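PDB 4YCS: uncharacterized protein from Peptoclostridium difficile 630, which is of unknown function but, as a putative lipoprotein of the PnrA-like substrate-binding family, probably captures a small ligand, perhaps a nucleoside, for an ABC transporter. Local coordinates for residues A[12-17]-A[43-48]; A[53-58]-A[80-85]; A[92-97]-A[106-111]. All blocks are in the same frame, centred on the assembly; numbering follows the deposited sequence.

Contact 1: residues A[12-17]-A[43-48]; sequences MILDIE and TNKVES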
# COMPACT_ATOMS: atom_id res chain seq x y z
N MSE A 12 -4.22 -2.93 -2.23
CA MSE A 12 -4.04 -2.35 -0.92
C MSE A 12 -4.25 -3.43 0.12
O MSE A 12 -5.25 -4.13 0.08
CB MSE A 12 -5.03 -1.19 -0.72
CG MSE A 12 -4.86 -0.49 0.61
SE MSE A 12 -5.95 1.15 0.70
CE MSE A 12 -4.76 2.45 -0.15
N ILE A 13 -3.29 -3.57 1.03
CA ILE A 13 -3.36 -4.54 2.14
C ILE A 13 -3.48 -3.72 3.47
O ILE A 13 -2.71 -2.81 3.72
CB ILE A 13 -2.20 -5.57 2.13
CG1 ILE A 13 -2.31 -6.53 3.31
CG2 ILE A 13 -0.84 -4.90 2.16
CD1 ILE A 13 -1.47 -7.77 3.15
N LEU A 14 -4.49 -4.05 4.26
CA LEU A 14 -4.78 -3.34 5.52
C LEU A 14 -4.76 -4.22 6.77
O LEU A 14 -5.14 -5.38 6.74
CB LEU A 14 -6.15 -2.68 5.42
CG LEU A 14 -6.30 -1.80 4.19
CD1 LEU A 14 -7.15 -2.52 3.17
CD2 LEU A 14 -6.90 -0.45 4.53
N ASP A 15 -4.28 -3.64 7.86
CA ASP A 15 -4.23 -4.27 9.18
C ASP A 15 -5.55 -3.90 9.86
O ASP A 15 -5.80 -2.73 10.12
CB ASP A 15 -3.05 -3.68 9.92
CG ASP A 15 -2.90 -4.20 11.36
OD1 ASP A 15 -3.66 -5.11 11.78
OD2 ASP A 15 -1.95 -3.70 12.05
N ILE A 16 -6.40 -4.90 10.09
CA ILE A 16 -7.72 -4.66 10.71
C ILE A 16 -7.89 -5.22 12.13
O ILE A 16 -9.01 -5.39 12.59
CB ILE A 16 -8.88 -5.17 9.82
CG1 ILE A 16 -8.81 -6.69 9.58
CG2 ILE A 16 -8.91 -4.34 8.55
CD1 ILE A 16 -10.09 -7.27 8.99
N GLU A 17 -6.79 -5.51 12.83
CA GLU A 17 -6.86 -5.91 14.24
C GLU A 17 -7.22 -4.71 15.13
O GLU A 17 -6.55 -3.67 15.09
CB GLU A 17 -5.55 -6.53 14.72
CG GLU A 17 -5.64 -7.07 16.15
CD GLU A 17 -4.50 -8.01 16.50
OE1 GLU A 17 -3.35 -7.70 16.19
OE2 GLU A 17 -4.76 -9.07 17.12
N THR A 43 -8.62 -2.03 -8.99
CA THR A 43 -8.20 -2.08 -7.59
C THR A 43 -8.57 -3.39 -6.93
O THR A 43 -9.51 -4.09 -7.38
CB THR A 43 -8.82 -0.90 -6.76
OG1 THR A 43 -10.23 -1.01 -6.71
CG2 THR A 43 -8.43 0.44 -7.42
N ASN A 44 -7.86 -3.68 -5.85
CA ASN A 44 -8.06 -4.85 -5.06
C ASN A 44 -7.68 -4.50 -3.61
O ASN A 44 -6.80 -3.64 -3.39
CB ASN A 44 -7.16 -5.95 -5.67
CG ASN A 44 -7.07 -7.21 -4.84
OD1 ASN A 44 -6.09 -7.43 -4.09
ND2 ASN A 44 -8.06 -8.07 -5.00
N LYS A 45 -8.32 -5.12 -2.65
CA LYS A 45 -7.90 -4.99 -1.26
C LYS A 45 -7.81 -6.31 -0.55
O LYS A 45 -8.53 -7.24 -0.87
CB LYS A 45 -8.82 -4.06 -0.50
CG LYS A 45 -10.11 -4.70 0.00
CD LYS A 45 -10.68 -3.86 1.14
CE LYS A 45 -12.17 -4.10 1.31
NZ LYS A 45 -12.72 -3.05 2.19
N VAL A 46 -6.87 -6.39 0.38
CA VAL A 46 -6.69 -7.53 1.26
C VAL A 46 -6.73 -6.99 2.69
O VAL A 46 -6.12 -5.96 2.96
CB VAL A 46 -5.35 -8.25 0.97
CG1 VAL A 46 -5.09 -9.42 1.92
CG2 VAL A 46 -5.38 -8.75 -0.46
N GLU A 47 -7.50 -7.64 3.56
CA GLU A 47 -7.60 -7.27 4.99
C GLU A 47 -7.19 -8.43 5.89
O GLU A 47 -7.55 -9.57 5.65
CB GLU A 47 -9.02 -6.87 5.30
CG GLU A 47 -9.43 -5.56 4.69
CD GLU A 47 -10.92 -5.33 4.78
OE1 GLU A 47 -11.66 -5.98 4.01
OE2 GLU A 47 -11.35 -4.51 5.61
N SER A 48 -6.42 -8.14 6.93
CA SER A 48 -5.99 -9.20 7.86
C SER A 48 -5.77 -8.68 9.28
O SER A 48 -5.15 -7.63 9.47
CB SER A 48 -4.70 -9.85 7.33
OG SER A 48 -4.17 -10.79 8.26
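I13 and V46 stand side by side on one face of a pair of parallel strands and point the same way, CD1 of I13 reaching CG1 of V46 at 4.2 Å. L14 and E47 make the matching pair on the other face: CD1 of L14 lies 4.1 Å from CG of E47, so the glutamate lends its aliphatic stem to the leucine. Just past the strand end, I16 crosses E47 at about a right angle. With its CG1 between the backbone N and the carbonyl carbon (chi1 61°), I16 lays CD1 3.9 Å from CB of E47 and CG2 3.8 Å from OE2 of E47. Between the two faces, five backbone hydrogen bonds join the strands, from M12 N to N44 O at 2.9 Å through to I16 N to S48 O at 3.1 Å. That last N-H comes from above the S48 carbonyl plane, 53° out of it. D15 and E17 both form salt bridges with R75. The strands belong to a right-handed beta-alpha-beta unit: M12 and L14 pack against helix 22-38, the crossover between strands 8-15 and 41-48, I13 and S48 face helix 54-62, and strand 68-72 pairs along the other edge of strand 8-15.

Contact 2: residues A[53-58]-A[80-85]; sequences TFSNSI and LEMVAK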
# COMPACT_ATOMS: atom_id res chain seq x y z
N THR A 53 0.76 -13.64 8.98
CA THR A 53 0.55 -14.01 7.58
C THR A 53 0.86 -12.85 6.60
O THR A 53 0.72 -13.02 5.39
CB THR A 53 -0.90 -14.46 7.35
OG1 THR A 53 -1.79 -13.34 7.48
CG2 THR A 53 -1.30 -15.57 8.36
N PHE A 54 1.25 -11.69 7.15
CA PHE A 54 1.50 -10.47 6.39
C PHE A 54 2.53 -10.68 5.28
O PHE A 54 2.26 -10.32 4.16
CB PHE A 54 1.92 -9.29 7.29
CG PHE A 54 0.79 -8.68 8.13
CD1 PHE A 54 -0.53 -9.09 8.02
CD2 PHE A 54 1.07 -7.64 9.01
CE1 PHE A 54 -1.52 -8.51 8.79
CE2 PHE A 54 0.08 -7.06 9.77
CZ PHE A 54 -1.22 -7.50 9.67
N SER A 55 3.68 -11.28 5.57
CA SER A 55 4.72 -11.46 4.57
C SER A 55 4.25 -12.42 3.45
O SER A 55 4.47 -12.16 2.26
CB SER A 55 6.03 -11.93 5.21
OG SER A 55 5.91 -13.29 5.55
N ASN A 56 3.53 -13.48 3.82
CA ASN A 56 3.00 -14.39 2.82
C ASN A 56 2.01 -13.68 1.87
O ASN A 56 2.02 -13.88 0.66
CB ASN A 56 2.29 -15.57 3.48
CG ASN A 56 1.80 -16.58 2.46
OD1 ASN A 56 2.59 -17.19 1.76
ND2 ASN A 56 0.49 -16.73 2.37
N SER A 57 1.13 -12.89 2.45
CA SER A 57 0.12 -12.18 1.69
C SER A 57 0.73 -11.16 0.72
O SER A 57 0.21 -11.00 -0.40
CB SER A 57 -0.87 -11.54 2.66
OG SER A 57 -1.73 -12.56 3.21
N ILE A 58 1.79 -10.46 1.14
CA ILE A 58 2.46 -9.50 0.28
C ILE A 58 3.19 -10.22 -0.85
O ILE A 58 3.18 -9.78 -2.05
CB ILE A 58 3.39 -8.56 1.06
CG1 ILE A 58 2.59 -7.72 2.05
CG2 ILE A 58 4.10 -7.63 0.10
CD1 ILE A 58 3.45 -7.03 3.12
N LEU A 80 7.06 -6.14 4.93
CA LEU A 80 7.17 -5.47 3.63
C LEU A 80 8.61 -5.30 3.20
O LEU A 80 8.93 -5.49 2.02
CB LEU A 80 6.47 -4.12 3.65
CG LEU A 80 6.48 -3.31 2.34
CD1 LEU A 80 5.48 -3.94 1.36
CD2 LEU A 80 6.15 -1.84 2.61
N GLU A 81 9.47 -4.90 4.11
CA GLU A 81 10.90 -4.77 3.79
C GLU A 81 11.49 -6.10 3.33
O GLU A 81 12.22 -6.16 2.33
CB GLU A 81 11.66 -4.26 5.00
CG GLU A 81 13.13 -4.05 4.71
CD GLU A 81 13.87 -3.28 5.80
OE1 GLU A 81 13.40 -3.24 6.97
OE2 GLU A 81 14.94 -2.72 5.46
N MSE A 82 11.18 -7.17 4.05
CA MSE A 82 11.58 -8.54 3.69
C MSE A 82 11.17 -8.94 2.28
O MSE A 82 11.97 -9.51 1.53
CB MSE A 82 10.94 -9.50 4.70
CG MSE A 82 11.44 -10.95 4.59
SE MSE A 82 10.29 -12.20 5.63
CE MSE A 82 9.63 -13.23 4.08
N VAL A 83 9.90 -8.68 1.91
CA VAL A 83 9.40 -9.14 0.63
C VAL A 83 9.89 -8.22 -0.52
O VAL A 83 10.16 -8.67 -1.60
CB VAL A 83 7.87 -9.25 0.67
CG1 VAL A 83 7.32 -9.61 -0.71
CG2 VAL A 83 7.45 -10.29 1.70
N ALA A 84 9.98 -6.94 -0.25
CA ALA A 84 10.46 -6.01 -1.24
C ALA A 84 11.87 -6.30 -1.75
O ALA A 84 12.19 -5.96 -2.90
CB ALA A 84 10.39 -4.60 -0.68
N LYS A 85 12.72 -6.87 -0.89
CA LYS A 85 14.04 -7.34 -1.30
C LYS A 85 13.96 -8.43 -2.35
O LYS A 85 14.88 -8.53 -3.18
CB LYS A 85 14.80 -7.92 -0.10
CG LYS A 85 15.28 -6.89 0.92
CD LYS A 85 16.21 -7.58 1.92
CE LYS A 85 16.32 -6.83 3.23
NZ LYS A 85 17.32 -5.73 3.13
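I58 carries CG1 beside its backbone N (chi1 -62°), a setting that turns CD1 toward L80 and CG2 toward V83 and L80. On the facing helix, V83 has CG1 opposite its own N (chi1 175°) and splits its two methyls between two partners. CG1 of V83 meets CG2 of I58 at 3.9 Å, while CG2 of V83 rests 3.6 Å from the backbone O of S55. L80 crosses I58 at about a right angle: CD1 of L80 sits 4.1 Å from CD1 of I58 and equally far from its CG2, so one leucine methyl touches both the CD1 end and the CG2 branch. Nearer the surface, the bend at chi3 of the selenomethionine M82 brings its CE to 4.0 Å from CB of S55. No hydrogen bond joins the two segments; the contact is apolar packing between helices whose short axes pass 9.1 Å apart at 38°, their N-to-C directions roughly alike. Both helices lie on the same face of the parallel sheet. Helix 54-62 has F54 against S48 of strand 41-48, helix 77-84 settles through L80 and A84 on I106 of strand 106-109, and F92 of strand 91-95 touches both I58 and L80.

Contact 3: residues A[92-97]-A[106-111]; sequences FAIIDY and ITSISY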
# COMPACT_ATOMS: atom_id res chain seq x y z
N PHE A 92 6.23 -0.54 -4.19
CA PHE A 92 5.44 -0.59 -2.99
C PHE A 92 5.31 0.79 -2.33
O PHE A 92 6.12 1.69 -2.57
CB PHE A 92 6.09 -1.44 -1.98
CG PHE A 92 6.40 -2.83 -2.40
CD1 PHE A 92 5.52 -3.86 -2.10
CD2 PHE A 92 7.63 -3.14 -2.96
CE1 PHE A 92 5.86 -5.16 -2.38
CE2 PHE A 92 7.97 -4.47 -3.23
CZ PHE A 92 7.06 -5.47 -2.93
N ALA A 93 4.27 0.93 -1.50
CA ALA A 93 4.04 2.12 -0.67
C ALA A 93 3.63 1.66 0.70
O ALA A 93 2.96 0.63 0.83
CB ALA A 93 2.99 3.04 -1.26
N ILE A 94 4.06 2.38 1.75
CA ILE A 94 3.61 2.09 3.07
C ILE A 94 3.08 3.37 3.72
O ILE A 94 3.70 4.44 3.56
CB ILE A 94 4.69 1.42 3.91
CG1 ILE A 94 4.09 0.94 5.22
CG2 ILE A 94 5.94 2.32 4.06
CD1 ILE A 94 5.01 0.03 6.03
N ILE A 95 1.91 3.27 4.35
CA ILE A 95 1.27 4.39 5.02
C ILE A 95 1.53 4.35 6.54
O ILE A 95 1.28 3.35 7.21
CB ILE A 95 -0.20 4.42 4.74
CG1 ILE A 95 -0.43 4.63 3.24
CG2 ILE A 95 -0.88 5.55 5.53
CD1 ILE A 95 -1.83 4.27 2.82
N ASP A 96 2.05 5.48 7.06
CA ASP A 96 2.29 5.71 8.50
C ASP A 96 3.57 5.06 9.00
O ASP A 96 3.63 4.56 10.12
CB ASP A 96 1.07 5.26 9.33
CG ASP A 96 1.06 5.85 10.78
OD1 ASP A 96 1.53 7.00 10.99
OD2 ASP A 96 0.56 5.13 11.68
N TYR A 97 4.60 5.06 8.17
CA TYR A 97 5.91 4.52 8.56
C TYR A 97 7.03 5.03 7.64
O TYR A 97 6.90 5.04 6.40
CB TYR A 97 5.91 2.98 8.60
CG TYR A 97 7.19 2.43 9.14
CD1 TYR A 97 8.26 2.14 8.31
CD2 TYR A 97 7.36 2.25 10.51
CE1 TYR A 97 9.45 1.66 8.82
CE2 TYR A 97 8.54 1.77 11.03
CZ TYR A 97 9.58 1.48 10.18
OH TYR A 97 10.73 1.01 10.70
N ILE A 106 10.29 1.26 -2.11
CA ILE A 106 9.25 1.53 -1.14
C ILE A 106 9.13 3.01 -0.88
O ILE A 106 10.08 3.64 -0.45
CB ILE A 106 9.43 0.79 0.21
CG1 ILE A 106 9.50 -0.72 0.00
CG2 ILE A 106 8.31 1.15 1.15
CD1 ILE A 106 9.60 -1.56 1.29
N THR A 107 7.94 3.57 -1.14
CA THR A 107 7.63 4.98 -0.87
C THR A 107 6.84 5.04 0.40
O THR A 107 5.85 4.32 0.55
CB THR A 107 6.79 5.61 -2.00
OG1 THR A 107 7.49 5.47 -3.23
CG2 THR A 107 6.54 7.07 -1.75
N SER A 108 7.27 5.90 1.32
CA SER A 108 6.61 6.09 2.57
C SER A 108 5.65 7.28 2.48
O SER A 108 5.95 8.27 1.87
CB SER A 108 7.65 6.37 3.69
OG SER A 108 8.27 5.19 4.16
N ILE A 109 4.49 7.16 3.10
CA ILE A 109 3.48 8.22 3.12
C ILE A 109 3.02 8.43 4.56
O ILE A 109 2.59 7.51 5.23
CB ILE A 109 2.21 7.82 2.32
CG1 ILE A 109 2.52 7.37 0.88
CG2 ILE A 109 1.19 8.95 2.36
CD1 ILE A 109 3.17 8.43 0.05
N SER A 110 3.07 9.65 5.02
CA SER A 110 2.63 9.95 6.38
C SER A 110 1.11 9.78 6.61
O SER A 110 0.33 9.75 5.66
CB SER A 110 3.01 11.36 6.70
OG SER A 110 2.35 12.20 5.81
N TYR A 111 0.70 9.71 7.86
CA TYR A 111 -0.73 9.72 8.24
C TYR A 111 -1.43 10.98 7.70
O TYR A 111 -2.60 10.92 7.33
CB TYR A 111 -0.86 9.64 9.78
CG TYR A 111 -2.25 9.88 10.34
CD1 TYR A 111 -3.19 8.84 10.44
CD2 TYR A 111 -2.63 11.15 10.79
CE1 TYR A 111 -4.45 9.07 10.97
CE2 TYR A 111 -3.90 11.38 11.32
CZ TYR A 111 -4.80 10.34 11.40
OH TYR A 111 -6.05 10.56 11.92
O HOH W 1 7.25 3.06 -4.46
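F92 and I106 open a parallel pairing at the edge of the five-stranded sheet, whose order 2-1-3-4-5 is that of a flavodoxin-like sheet, as in type I periplasmic binding proteins. Four backbone hydrogen bonds hold the strands together. T107 N and I109 N donate to the carbonyls of F92 and I94, and I94 N and D96 N donate back to T107 and I109; the bond from D96 N to I109 O is short and nearly straight (2.8 Å, 175°). Among the apolar contacts, F92 meets its register partner I106, CB of F92 lying 4.0 Å from CG1 of I106, and I94 reaches back diagonally, its CG2 3.9 Å from CG2 of I106. On the reverse face, I95 sets CG1 4.2 Å from CB of I109, and both residues pack under helix 118-127. Polar contacts sit at both ends. At the start a water donates to F92 O at 2.6 Å and accepts from OG1 of T107, a hydroxyl also bonded to K126. At the C-terminal end, D96 lies alongside Y111, its OD1 3.8 Å from CB of Y111; OD1 is hydrogen-bonded to a glycerol, probably from the crystallisation liquor, so the strand ends may line a pocket. S108 ties its strand to the loop after D96: its OG, also bonded to Q102 and set beside the backbone N by chi1 of -80°, donates to Y97 O at 2.6 Å, in the carbonyl plane and on a lone pair.

The three contacts follow one another along the chain, each closing before the next opens. Contacts 1 and 3 belong to the same parallel sheet, their centres about 15 Å apart on opposite sides of the chain's centre; strand 68-72 runs between their strand pairs. Contact 2 lies on one face of that sheet, its centre about 13 Å from that of contact 1 and 14 Å from that of contact 3, and touches both. On one side, S57 packs on I13 and F54 on S48; on the other, L80 and A84 press on F92 and I106. Two edge pairings and a helix layer are thus tied into one compact alpha/beta domain, the fragment's share of a probable substrate-binding fold.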